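Long-range contact in hypothetical protein, IPT/TIG domain protein (Bacteroides ovatus, PDB 4HW6), which is of unknown function but, as a two-domain protein with an IPT/TIG domain and a six-bladed beta-propeller, probably binds carbohydrate as an auxiliary nutrient-binding protein: residues K124-L128 against G136-N140. Residues are numbered along the deposited sequence; the frame is centred on the assembly and turned at random.
Sequences KWDVL and GAFDN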
loop_
_atom_site.group_PDB
_atom_site.type_symbol
_atom_site.label_atom_id
_atom_site.label_comp_id
_atom_site.label_asym_id
_atom_site.label_seq_id
_atom_site.Cartn_x
_atom_site.Cartn_y
_atom_site.Cartn_z
ATOM N N LYS A 124 -23.453 -11.278 -4.134
ATOM C CA LYS A 124 -24.145 -10.078 -4.599
ATOM C C LYS A 124 -23.606 -8.830 -3.913
ATOM O O LYS A 124 -23.078 -8.905 -2.812
ATOM C CB LYS A 124 -25.647 -10.203 -4.362
ATOM C CG LYS A 124 -26.314 -11.237 -5.266
ATOM C CD LYS A 124 -27.827 -11.181 -5.165
ATOM C CE LYS A 124 -28.488 -12.408 -5.786
ATOM N NZ LYS A 124 -29.948 -12.419 -5.493
ATOM N N TRP A 125 -23.705 -7.698 -4.594
ATOM C CA TRP A 125 -23.372 -6.397 -3.996
ATOM C C TRP A 125 -24.077 -5.290 -4.748
ATOM O O TRP A 125 -24.532 -5.475 -5.882
ATOM C CB TRP A 125 -21.868 -6.136 -4.016
ATOM C CG TRP A 125 -21.249 -6.095 -5.404
ATOM C CD1 TRP A 125 -20.966 -4.983 -6.149
ATOM C CD2 TRP A 125 -20.837 -7.214 -6.180
ATOM N NE1 TRP A 125 -20.409 -5.349 -7.348
ATOM C CE2 TRP A 125 -20.335 -6.716 -7.399
ATOM C CE3 TRP A 125 -20.864 -8.597 -5.973
ATOM C CZ2 TRP A 125 -19.842 -7.552 -8.401
ATOM C CZ3 TRP A 125 -20.378 -9.429 -6.965
ATOM C CH2 TRP A 125 -19.860 -8.904 -8.159
ATOM N N ASP A 126 -24.182 -4.140 -4.098
ATOM C CA ASP A 126 -24.727 -2.946 -4.716
ATOM C C ASP A 126 -23.552 -2.052 -5.096
ATOM O O ASP A 126 -22.528 -2.080 -4.428
ATOM C CB ASP A 126 -25.623 -2.214 -3.728
ATOM C CG ASP A 126 -26.811 -3.049 -3.283
ATOM O OD1 ASP A 126 -27.399 -3.765 -4.125
ATOM O OD2 ASP A 126 -27.135 -2.999 -2.085
ATOM N N VAL A 127 -23.721 -1.249 -6.142
ATOM C CA VAL A 127 -22.744 -0.250 -6.510
ATOM C C VAL A 127 -23.321 1.147 -6.224
ATOM O O VAL A 127 -24.315 1.560 -6.814
ATOM C CB VAL A 127 -22.304 -0.400 -7.972
ATOM C CG1 VAL A 127 -21.436 0.774 -8.405
ATOM C CG2 VAL A 127 -21.586 -1.732 -8.185
ATOM N N LEU A 128 -22.700 1.858 -5.291
ATOM C CA LEU A 128 -23.134 3.196 -4.907
ATOM C C LEU A 128 -22.045 3.976 -4.197
ATOM O O LEU A 128 -21.137 3.399 -3.588
ATOM C CB LEU A 128 -24.337 3.164 -3.979
ATOM C CG LEU A 128 -24.166 2.577 -2.572
ATOM C CD1 LEU A 128 -25.207 3.139 -1.617
ATOM C CD2 LEU A 128 -24.296 1.079 -2.619
ATOM N N GLY A 136 -21.627 -0.105 -0.516
ATOM C CA GLY A 136 -21.716 -1.285 -1.379
ATOM C C GLY A 136 -20.403 -2.018 -1.497
ATOM O O GLY A 136 -19.647 -2.089 -0.518
ATOM N N ALA A 137 -20.130 -2.545 -2.697
ATOM C CA ALA A 137 -18.846 -3.104 -3.051
ATOM C C ALA A 137 -18.459 -2.665 -4.469
ATOM O O ALA A 137 -19.198 -1.917 -5.138
ATOM C CB ALA A 137 -18.836 -4.643 -2.891
ATOM N N PHE A 138 -17.297 -3.115 -4.915
ATOM C CA PHE A 138 -16.628 -2.512 -6.067
ATOM C C PHE A 138 -16.504 -3.451 -7.263
ATOM O O PHE A 138 -15.982 -4.561 -7.134
ATOM C CB PHE A 138 -15.264 -2.007 -5.611
ATOM C CG PHE A 138 -15.360 -1.158 -4.378
ATOM C CD1 PHE A 138 -16.161 -0.024 -4.389
ATOM C CD2 PHE A 138 -14.735 -1.526 -3.204
ATOM C CE1 PHE A 138 -16.297 0.751 -3.255
ATOM C CE2 PHE A 138 -14.859 -0.750 -2.073
ATOM C CZ PHE A 138 -15.661 0.383 -2.091
ATOM N N ASP A 139 -16.939 -2.978 -8.427
ATOM C CA ASP A 139 -16.916 -3.795 -9.653
ATOM C C ASP A 139 -15.522 -4.098 -10.159
ATOM O O ASP A 139 -15.269 -5.205 -10.608
ATOM C CB ASP A 139 -17.724 -3.146 -10.782
ATOM C CG ASP A 139 -19.221 -3.289 -10.605
ATOM O OD1 ASP A 139 -19.708 -4.242 -9.926
ATOM O OD2 ASP A 139 -19.927 -2.437 -11.181
ATOM N N ASN A 140 -14.614 -3.127 -10.117
ATOM C CA ASN A 140 -13.304 -3.305 -10.741
ATOM C C ASN A 140 -12.297 -2.323 -10.194
ATOM O O ASN A 140 -12.300 -1.136 -10.567
ATOM C CB ASN A 140 -13.438 -3.134 -12.256
ATOM C CG ASN A 140 -12.186 -3.532 -13.019
ATOM O OD1 ASN A 140 -11.193 -3.941 -12.433
ATOM N ND2 ASN A 140 -12.253 -3.435 -14.344
HETATM O O HOH W 1 -20.097 0.566 -4.412
#
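Two hydrogen bonds join W125 and D126 to the loop 136-140, one made by a side chain and one by the backbone. The indole NE1 of W125 donates a hydrogen bond to D139 OD1 over 2.9 Å, at an N-H...O angle of 153°. The oxygen lies in the ring plane, at the indole edge, whereas the nitrogen meets the carboxylate on its anti side, 30° out of plane. In the backbone pair, A137 N donates to D126 O at 3.0 Å; the same oxygen also receives a CA-H...O contact from G136. The contact illustrates how loops tie neighbouring propeller blades together: 124-128 lies between strand 109-115 of one blade and strand 130-131 of the next, which also holds 143-146. H424, in the turn between strands 415-420 and 425-431 of the first blade, stacks on the W125 ring and hydrogen-bonds F138 O. A water bridges L128 N, at 3.0 Å, and A137 O, at 2.7 Å. The apolar contact is W125 CB resting on A137 CB at 3.6 Å. Methyl groups also make van der Waals contacts with polar atoms: V127 CG2 lies 3.5 Å from D139 OD2, and L128 CD2 approaches G136 N at 3.6 Å.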